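Local coordinates for non-toxic crystal protein (Bacillus thuringiensis, PDB 2D42) that is a non-toxic parasporal crystal protein whose fold resembles that of beta-pore-forming toxins, although its own biological role is not established, at residues V53-D59 against V155-G161; F138-I144 against T236-I242. All blocks are in the same frame, centred on the assembly; numbering follows the deposited sequence.

Contact 1: V53-D59 against V155-G161; sequences VNHIVLD and VYTLEQG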
ATOM      1  N   VAL A  53      20.256  -7.868  -0.398  1.00 30.32           N
ATOM      2  CA  VAL A  53      20.284  -6.430  -0.603  1.00 29.62           C
ATOM      3  C   VAL A  53      21.313  -6.144  -1.679  1.00 29.81           C
ATOM      4  O   VAL A  53      22.164  -6.992  -1.958  1.00 28.03           O
ATOM      5  CB  VAL A  53      20.697  -5.678   0.682  1.00 31.40           C
ATOM      6  CG1 VAL A  53      19.742  -6.028   1.815  1.00 31.82           C
ATOM      7  CG2 VAL A  53      22.130  -6.025   1.058  1.00 32.08           C
ATOM      8  N   ASN A  54      21.209  -4.975  -2.307  1.00 27.82           N
ATOM      9  CA  ASN A  54      22.166  -4.563  -3.323  1.00 27.44           C
ATOM     10  C   ASN A  54      22.918  -3.376  -2.752  1.00 26.17           C
ATOM     11  O   ASN A  54      22.331  -2.544  -2.064  1.00 28.60           O
ATOM     12  CB  ASN A  54      21.480  -4.111  -4.619  1.00 28.74           C
ATOM     13  CG  ASN A  54      20.863  -5.259  -5.392  1.00 28.99           C
ATOM     14  OD1 ASN A  54      21.295  -6.402  -5.285  1.00 30.63           O
ATOM     15  ND2 ASN A  54      19.865  -4.947  -6.202  1.00 30.37           N
ATOM     16  N   HIS A  55      24.211  -3.312  -3.030  1.00 25.89           N
ATOM     17  CA  HIS A  55      25.051  -2.218  -2.564  1.00 27.77           C
ATOM     18  C   HIS A  55      25.237  -1.265  -3.735  1.00 27.31           C
ATOM     19  O   HIS A  55      25.952  -1.568  -4.688  1.00 26.68           O
ATOM     20  CB  HIS A  55      26.401  -2.755  -2.086  1.00 30.69           C
ATOM     21  CG  HIS A  55      26.438  -3.095  -0.628  1.00 35.32           C
ATOM     22  ND1 HIS A  55      25.427  -3.786   0.004  1.00 39.04           N
ATOM     23  CD2 HIS A  55      27.366  -2.831   0.323  1.00 37.31           C
ATOM     24  CE1 HIS A  55      25.728  -3.930   1.282  1.00 38.71           C
ATOM     25  NE2 HIS A  55      26.900  -3.360   1.502  1.00 40.68           N
ATOM     26  N   ILE A  56      24.569  -0.121  -3.650  1.00 26.19           N
ATOM     27  CA  ILE A  56      24.599   0.897  -4.687  1.00 27.39           C
ATOM     28  C   ILE A  56      25.577   2.034  -4.385  1.00 27.02           C
ATOM     29  O   ILE A  56      25.503   2.663  -3.327  1.00 25.75           O
ATOM     30  CB  ILE A  56      23.199   1.515  -4.860  1.00 29.59           C
ATOM     31  CG1 ILE A  56      22.190   0.413  -5.177  1.00 31.66           C
ATOM     32  CG2 ILE A  56      23.213   2.571  -5.957  1.00 29.08           C
ATOM     33  CD1 ILE A  56      20.763   0.895  -5.200  1.00 33.86           C
ATOM     34  N   VAL A  57      26.490   2.291  -5.314  1.00 26.06           N
ATOM     35  CA  VAL A  57      27.442   3.381  -5.147  1.00 25.97           C
ATOM     36  C   VAL A  57      26.727   4.670  -5.545  1.00 27.44           C
ATOM     37  O   VAL A  57      26.480   4.917  -6.725  1.00 28.35           O
ATOM     38  CB  VAL A  57      28.682   3.186  -6.033  1.00 26.27           C
ATOM     39  CG1 VAL A  57      29.577   4.434  -5.981  1.00 22.89           C
ATOM     40  CG2 VAL A  57      29.458   1.969  -5.554  1.00 23.33           C
ATOM     41  N   LEU A  58      26.371   5.473  -4.547  1.00 29.07           N
ATOM     42  CA  LEU A  58      25.670   6.735  -4.774  1.00 28.03           C
ATOM     43  C   LEU A  58      26.601   7.841  -5.246  1.00 29.17           C
ATOM     44  O   LEU A  58      26.207   8.700  -6.039  1.00 29.02           O
ATOM     45  CB  LEU A  58      24.979   7.191  -3.479  1.00 31.59           C
ATOM     46  CG  LEU A  58      23.831   6.338  -2.921  1.00 34.37           C
ATOM     47  CD1 LEU A  58      23.389   6.891  -1.571  1.00 33.24           C
ATOM     48  CD2 LEU A  58      22.671   6.336  -3.904  1.00 34.99           C
ATOM     49  N   ASP A  59      27.845   7.820  -4.770  1.00 27.75           N
ATOM     50  CA  ASP A  59      28.794   8.868  -5.136  1.00 27.68           C
ATOM     51  C   ASP A  59      30.217   8.422  -4.800  1.00 26.29           C
ATOM     52  O   ASP A  59      30.426   7.475  -4.044  1.00 26.30           O
ATOM     53  CB  ASP A  59      28.459  10.133  -4.330  1.00 28.97           C
ATOM     54  CG  ASP A  59      28.787  11.425  -5.062  1.00 30.56           C
ATOM     55  OD1 ASP A  59      29.623  11.432  -5.999  1.00 25.64           O
ATOM     56  OD2 ASP A  59      28.199  12.457  -4.662  1.00 32.92           O
ATOM     57  N   VAL A 155      33.888   6.754  -1.014  1.00 22.66           N
ATOM     58  CA  VAL A 155      32.797   6.156  -1.785  1.00 22.96           C
ATOM     59  C   VAL A 155      31.565   6.070  -0.890  1.00 23.36           C
ATOM     60  O   VAL A 155      31.621   5.500   0.201  1.00 24.60           O
ATOM     61  CB  VAL A 155      33.178   4.725  -2.271  1.00 23.89           C
ATOM     62  CG1 VAL A 155      31.986   4.058  -2.930  1.00 19.82           C
ATOM     63  CG2 VAL A 155      34.345   4.806  -3.260  1.00 22.82           C
ATOM     64  N   TYR A 156      30.472   6.664  -1.359  1.00 22.39           N
ATOM     65  CA  TYR A 156      29.188   6.699  -0.648  1.00 23.82           C
ATOM     66  C   TYR A 156      28.323   5.571  -1.196  1.00 21.41           C
ATOM     67  O   TYR A 156      27.978   5.561  -2.382  1.00 23.31           O
ATOM     68  CB  TYR A 156      28.516   8.062  -0.886  1.00 23.45           C
ATOM     69  CG  TYR A 156      27.353   8.385   0.030  1.00 27.48           C
ATOM     70  CD1 TYR A 156      27.343   7.972   1.365  1.00 29.17           C
ATOM     71  CD2 TYR A 156      26.289   9.164  -0.424  1.00 28.06           C
ATOM     72  CE1 TYR A 156      26.292   8.334   2.227  1.00 28.90           C
ATOM     73  CE2 TYR A 156      25.241   9.533   0.423  1.00 29.17           C
ATOM     74  CZ  TYR A 156      25.249   9.122   1.745  1.00 30.71           C
ATOM     75  OH  TYR A 156      24.241   9.541   2.593  1.00 31.15           O
ATOM     76  N   THR A 157      28.000   4.611  -0.333  1.00 22.38           N
ATOM     77  CA  THR A 157      27.211   3.446  -0.713  1.00 22.09           C
ATOM     78  C   THR A 157      25.865   3.343  -0.017  1.00 25.60           C
ATOM     79  O   THR A 157      25.744   3.614   1.182  1.00 24.96           O
ATOM     80  CB  THR A 157      27.994   2.150  -0.409  1.00 23.57           C
ATOM     81  OG1 THR A 157      29.189   2.135  -1.190  1.00 25.58           O
ATOM     82  CG2 THR A 157      27.160   0.915  -0.731  1.00 24.26           C
ATOM     83  N   LEU A 158      24.854   2.949  -0.782  1.00 25.24           N
ATOM     84  CA  LEU A 158      23.521   2.760  -0.242  1.00 25.52           C
ATOM     85  C   LEU A 158      23.182   1.281  -0.264  1.00 25.88           C
ATOM     86  O   LEU A 158      23.347   0.605  -1.284  1.00 24.45           O
ATOM     87  CB  LEU A 158      22.466   3.505  -1.063  1.00 25.63           C
ATOM     88  CG  LEU A 158      21.010   3.151  -0.712  1.00 27.68           C
ATOM     89  CD1 LEU A 158      20.686   3.636   0.694  1.00 29.79           C
ATOM     90  CD2 LEU A 158      20.054   3.777  -1.716  1.00 27.69           C
ATOM     91  N   GLU A 159      22.718   0.776   0.871  1.00 25.32           N
ATOM     92  CA  GLU A 159      22.306  -0.610   0.952  1.00 25.56           C
ATOM     93  C   GLU A 159      20.806  -0.575   0.661  1.00 25.95           C
ATOM     94  O   GLU A 159      20.024  -0.041   1.452  1.00 24.07           O
ATOM     95  CB  GLU A 159      22.569  -1.156   2.346  1.00 25.63           C
ATOM     96  CG  GLU A 159      22.281  -2.618   2.497  1.00 30.13           C
ATOM     97  CD  GLU A 159      22.822  -3.148   3.804  1.00 35.02           C
ATOM     98  OE1 GLU A 159      22.114  -3.048   4.829  1.00 35.94           O
ATOM     99  OE2 GLU A 159      23.971  -3.643   3.804  1.00 36.35           O
ATOM    100  N   GLN A 160      20.419  -1.125  -0.486  1.00 25.19           N
ATOM    101  CA  GLN A 160      19.028  -1.142  -0.904  1.00 26.88           C
ATOM    102  C   GLN A 160      18.375  -2.506  -0.761  1.00 28.35           C
ATOM    103  O   GLN A 160      18.854  -3.497  -1.316  1.00 27.65           O
ATOM    104  CB  GLN A 160      18.908  -0.689  -2.360  1.00 30.40           C
ATOM    105  CG  GLN A 160      17.467  -0.557  -2.842  1.00 35.62           C
ATOM    106  CD  GLN A 160      17.375  -0.132  -4.291  1.00 38.60           C
ATOM    107  OE1 GLN A 160      17.919  -0.797  -5.171  1.00 43.52           O
ATOM    108  NE2 GLN A 160      16.683   0.980  -4.550  1.00 40.60           N
ATOM    109  N   GLY A 161      17.276  -2.543  -0.010  1.00 29.36           N
ATOM    110  CA  GLY A 161      16.544  -3.779   0.189  1.00 26.94           C
ATOM    111  C   GLY A 161      15.457  -3.932  -0.859  1.00 27.05           C
ATOM    112  O   GLY A 161      15.070  -2.966  -1.518  1.00 26.82           O
TER

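Contact 2: F138-I144 against T236-I242; sequences FRDSQTI and TFIDVVI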
ATOM      1  N   PHE A 138      19.398  10.937   1.559  1.00 35.02           N
ATOM      2  CA  PHE A 138      20.540  10.457   2.320  1.00 32.84           C
ATOM      3  C   PHE A 138      21.624  11.520   2.416  1.00 33.43           C
ATOM      4  O   PHE A 138      22.134  12.006   1.405  1.00 34.15           O
ATOM      5  CB  PHE A 138      21.095   9.180   1.685  1.00 30.58           C
ATOM      6  CG  PHE A 138      20.114   8.041   1.669  1.00 29.18           C
ATOM      7  CD1 PHE A 138      19.742   7.416   2.851  1.00 29.09           C
ATOM      8  CD2 PHE A 138      19.540   7.615   0.471  1.00 29.08           C
ATOM      9  CE1 PHE A 138      18.806   6.380   2.851  1.00 28.16           C
ATOM     10  CE2 PHE A 138      18.604   6.581   0.456  1.00 27.10           C
ATOM     11  CZ  PHE A 138      18.236   5.962   1.650  1.00 28.41           C
ATOM     12  N   ARG A 139      21.960  11.882   3.651  1.00 31.92           N
ATOM     13  CA  ARG A 139      22.982  12.879   3.921  1.00 32.82           C
ATOM     14  C   ARG A 139      23.952  12.281   4.929  1.00 32.67           C
ATOM     15  O   ARG A 139      23.540  11.806   5.989  1.00 30.32           O
ATOM     16  CB  ARG A 139      22.361  14.155   4.511  1.00 36.24           C
ATOM     17  CG  ARG A 139      21.327  14.854   3.630  1.00 42.85           C
ATOM     18  CD  ARG A 139      20.974  16.231   4.209  1.00 47.90           C
ATOM     19  NE  ARG A 139      19.911  16.913   3.470  1.00 50.90           N
ATOM     20  CZ  ARG A 139      18.625  16.572   3.520  1.00 53.36           C
ATOM     21  NH1 ARG A 139      17.726  17.245   2.814  1.00 54.57           N
ATOM     22  NH2 ARG A 139      18.233  15.561   4.284  1.00 54.50           N
ATOM     23  N   ASP A 140      25.237  12.296   4.590  1.00 29.70           N
ATOM     24  CA  ASP A 140      26.269  11.763   5.468  1.00 32.32           C
ATOM     25  C   ASP A 140      27.581  12.477   5.211  1.00 30.96           C
ATOM     26  O   ASP A 140      27.794  13.048   4.138  1.00 31.66           O
ATOM     27  CB  ASP A 140      26.455  10.257   5.237  1.00 33.52           C
ATOM     28  CG  ASP A 140      25.283   9.440   5.745  1.00 35.96           C
ATOM     29  OD1 ASP A 140      25.138   9.313   6.974  1.00 39.52           O
ATOM     30  OD2 ASP A 140      24.499   8.935   4.919  1.00 37.53           O
ATOM     31  N   SER A 141      28.460  12.451   6.203  1.00 29.18           N
ATOM     32  CA  SER A 141      29.758  13.082   6.060  1.00 31.48           C
ATOM     33  C   SER A 141      30.794  12.192   6.707  1.00 29.88           C
ATOM     34  O   SER A 141      30.458  11.304   7.486  1.00 32.60           O
ATOM     35  CB  SER A 141      29.773  14.462   6.718  1.00 31.46           C
ATOM     36  OG  SER A 141      29.751  14.345   8.130  1.00 37.06           O
ATOM     37  N   GLN A 142      32.055  12.426   6.380  1.00 29.46           N
ATOM     38  CA  GLN A 142      33.141  11.632   6.935  1.00 30.39           C
ATOM     39  C   GLN A 142      34.428  12.439   6.966  1.00 30.55           C
ATOM     40  O   GLN A 142      34.868  12.963   5.940  1.00 30.46           O
ATOM     41  CB  GLN A 142      33.364  10.377   6.091  1.00 30.55           C
ATOM     42  CG  GLN A 142      34.615   9.582   6.468  1.00 32.67           C
ATOM     43  CD  GLN A 142      34.470   8.860   7.786  1.00 34.03           C
ATOM     44  OE1 GLN A 142      33.618   7.988   7.933  1.00 35.50           O
ATOM     45  NE2 GLN A 142      35.299   9.222   8.758  1.00 35.22           N
ATOM     46  N   THR A 143      35.033  12.527   8.143  1.00 30.51           N
ATOM     47  CA  THR A 143      36.276  13.256   8.295  1.00 30.95           C
ATOM     48  C   THR A 143      37.408  12.260   8.158  1.00 30.35           C
ATOM     49  O   THR A 143      37.297  11.118   8.600  1.00 30.00           O
ATOM     50  CB  THR A 143      36.344  13.941   9.665  1.00 33.27           C
ATOM     51  OG1 THR A 143      35.180  14.757   9.832  1.00 35.26           O
ATOM     52  CG2 THR A 143      37.581  14.822   9.756  1.00 32.44           C
ATOM     53  N   ILE A 144      38.501  12.696   7.552  1.00 31.74           N
ATOM     54  CA  ILE A 144      39.634  11.819   7.315  1.00 32.50           C
ATOM     55  C   ILE A 144      40.938  12.591   7.387  1.00 32.49           C
ATOM     56  O   ILE A 144      40.981  13.777   7.079  1.00 31.56           O
ATOM     57  CB  ILE A 144      39.526  11.183   5.904  1.00 34.50           C
ATOM     58  CG1 ILE A 144      40.627  10.150   5.706  1.00 36.60           C
ATOM     59  CG2 ILE A 144      39.627  12.266   4.831  1.00 34.31           C
ATOM     60  CD1 ILE A 144      40.480   8.955   6.609  1.00 38.72           C
ATOM     61  N   THR A 236      23.365   3.675   4.856  1.00 28.83           N
ATOM     62  CA  THR A 236      24.444   4.114   3.987  1.00 30.93           C
ATOM     63  C   THR A 236      25.801   3.880   4.621  1.00 33.33           C
ATOM     64  O   THR A 236      25.918   3.744   5.841  1.00 32.79           O
ATOM     65  CB  THR A 236      24.332   5.603   3.668  1.00 32.74           C
ATOM     66  OG1 THR A 236      24.321   6.347   4.893  1.00 35.31           O
ATOM     67  CG2 THR A 236      23.060   5.887   2.890  1.00 31.37           C
ATOM     68  N   PHE A 237      26.826   3.823   3.779  1.00 31.89           N
ATOM     69  CA  PHE A 237      28.185   3.624   4.250  1.00 31.79           C
ATOM     70  C   PHE A 237      29.119   4.551   3.489  1.00 30.19           C
ATOM     71  O   PHE A 237      28.930   4.791   2.292  1.00 29.99           O
ATOM     72  CB  PHE A 237      28.686   2.192   3.988  1.00 31.87           C
ATOM     73  CG  PHE A 237      27.822   1.103   4.563  1.00 34.62           C
ATOM     74  CD1 PHE A 237      26.836   0.496   3.788  1.00 35.01           C
ATOM     75  CD2 PHE A 237      28.028   0.645   5.868  1.00 36.14           C
ATOM     76  CE1 PHE A 237      26.069  -0.554   4.299  1.00 36.25           C
ATOM     77  CE2 PHE A 237      27.270  -0.402   6.390  1.00 33.79           C
ATOM     78  CZ  PHE A 237      26.290  -1.003   5.604  1.00 35.99           C
ATOM     79  N   ILE A 238      30.121   5.075   4.180  1.00 27.64           N
ATOM     80  CA  ILE A 238      31.123   5.884   3.513  1.00 27.95           C
ATOM     81  C   ILE A 238      32.425   5.139   3.759  1.00 27.88           C
ATOM     82  O   ILE A 238      32.817   4.931   4.900  1.00 27.75           O
ATOM     83  CB  ILE A 238      31.250   7.306   4.085  1.00 27.34           C
ATOM     84  CG1 ILE A 238      29.988   8.120   3.771  1.00 27.81           C
ATOM     85  CG2 ILE A 238      32.477   7.981   3.476  1.00 27.45           C
ATOM     86  CD1 ILE A 238      30.009   9.552   4.305  1.00 27.78           C
ATOM     87  N   ASP A 239      33.067   4.695   2.688  1.00 28.74           N
ATOM     88  CA  ASP A 239      34.330   3.992   2.812  1.00 29.91           C
ATOM     89  C   ASP A 239      35.418   4.831   2.159  1.00 30.05           C
ATOM     90  O   ASP A 239      35.278   5.290   1.029  1.00 27.08           O
ATOM     91  CB  ASP A 239      34.243   2.614   2.157  1.00 32.18           C
ATOM     92  CG  ASP A 239      33.250   1.706   2.862  1.00 34.16           C
ATOM     93  OD1 ASP A 239      33.521   1.293   4.011  1.00 35.87           O
ATOM     94  OD2 ASP A 239      32.194   1.419   2.273  1.00 37.20           O
ATOM     95  N   VAL A 240      36.504   5.027   2.891  1.00 29.44           N
ATOM     96  CA  VAL A 240      37.609   5.826   2.400  1.00 29.39           C
ATOM     97  C   VAL A 240      38.884   5.009   2.222  1.00 29.15           C
ATOM     98  O   VAL A 240      39.387   4.409   3.168  1.00 31.69           O
ATOM     99  CB  VAL A 240      37.902   6.986   3.358  1.00 27.81           C
ATOM    100  CG1 VAL A 240      38.988   7.882   2.783  1.00 25.73           C
ATOM    101  CG2 VAL A 240      36.623   7.772   3.621  1.00 26.64           C
ATOM    102  N   VAL A 241      39.386   4.982   0.995  1.00 29.15           N
ATOM    103  CA  VAL A 241      40.621   4.285   0.694  1.00 30.68           C
ATOM    104  C   VAL A 241      41.692   5.366   0.603  1.00 31.37           C
ATOM    105  O   VAL A 241      41.598   6.279  -0.224  1.00 29.92           O
ATOM    106  CB  VAL A 241      40.545   3.538  -0.650  1.00 33.16           C
ATOM    107  CG1 VAL A 241      41.935   3.041  -1.044  1.00 35.44           C
ATOM    108  CG2 VAL A 241      39.579   2.360  -0.540  1.00 34.80           C
ATOM    109  N   ILE A 242      42.690   5.274   1.474  1.00 31.22           N
ATOM    110  CA  ILE A 242      43.785   6.235   1.502  1.00 33.50           C
ATOM    111  C   ILE A 242      45.016   5.554   0.915  1.00 35.69           C
ATOM    112  O   ILE A 242      45.372   4.450   1.321  1.00 35.87           O
ATOM    113  CB  ILE A 242      44.089   6.679   2.943  1.00 33.94           C
ATOM    114  CG1 ILE A 242      42.900   7.453   3.504  1.00 34.90           C
ATOM    115  CG2 ILE A 242      45.346   7.535   2.980  1.00 36.36           C
ATOM    116  CD1 ILE A 242      43.020   7.744   4.977  1.00 36.40           C
TER
HETATM  117  O   HOH W   1      34.760   5.469   6.592  1.00 35.27           O

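Contact 1: V53-D59 against V155-G161
With CG opposite the backbone N (chi1 -175°) and the chain extended beyond it, E159 carries its carboxylate alongside the H55 ring. The two side chains point the same way, with ring and carboxylate planes 51° apart. H55 CE1 comes within 3.1 Å of E159 OE2. V53, just before its strand, packs its CG2 3.7 Å from E159 CG. T157 follows next along the face of H55 and E159, its CG2 meeting the H55 ring obliquely. On the other side of the sheet, the extended Q160 brings OE1 to within 3.3 Å of I56 CD1. L58 lays CD1 on L158 CB at 3.5 Å, and the same methyl touches the Y156 ring obliquely. The strands are antiparallel, and backbone bonds pair N54 with Q160 and I56 with L158. The register then slips by one residue. L58 and D59 both donate to Y156 O, at 2.7 Å from L58 N and 3.3 Å from D59 N, which makes a classic beta bulge. E159 OE1 is hydrogen-bonded to Q235 NE2. Its OE2 faces a ring carbon, which is no hydrogen bond, but the nearby negative charge might mildly favour a protonated H55.

Contact 2: F138-I144 against T236-I242
The F138 ring and the D140 carboxylate both meet T236, each in its own way. T236 CG2 approaches the ring obliquely, 3.7 Å from F138 CD1. Y81, Y156 and L158 also pack on F138. T236 OG1 donates to D140 OD2 at 2.6 Å, coming from above the carboxylate, 52° out of its plane. The first torsion of T236 (chi1 57°) puts OG1 between the backbone N and the carbonyl carbon, from where it reaches across to the acid. D140 OD2 also has a hydrogen bond with Y156 OH, so two hydroxyls meet this oxygen. Q142 NE2 donates to T143 O, which lies in the amide plane. A water donates to Q142 OE1 and, at 2.6 Å, to I238 O, bridging the two strands. I238 slides past Q142 in the opposite direction, with CG2 3.7 Å from Q142 CB. Further on, I144 and I242 meet tip to tip, their CD1 atoms a tight 3.3 Å apart. No backbone bond joins the two strands. Their axes approach to 8.0 Å at the closest and run 26° from parallel, with alternate side chains filling the gap. This is layer-on-layer packing as in a beta sandwich, within the elongated, beta-rich architecture of the aerolysin/ETX family.

From the N terminus, the chain first passes through 53-59 and then 138-144. The strand carrying 155-161 comes directly after the one carrying 138-144, and at 155-161 contact 1 closes a loop with 95 residues between its ends. Contact 2 closes at 236-242, with 91 residues between its ends. The four segments alternate, so the two loops cross. Contact 1 adds strand 54-65 to the long strand 150-185 by backbone pairing. Contact 2 sets strand 129-146 over strand 219-244 through side chains. Strands 150-185 and 219-244 are sheet neighbours, and a backbone bond between T157 and F237 joins the contacts, whose centres are about 12 Å apart.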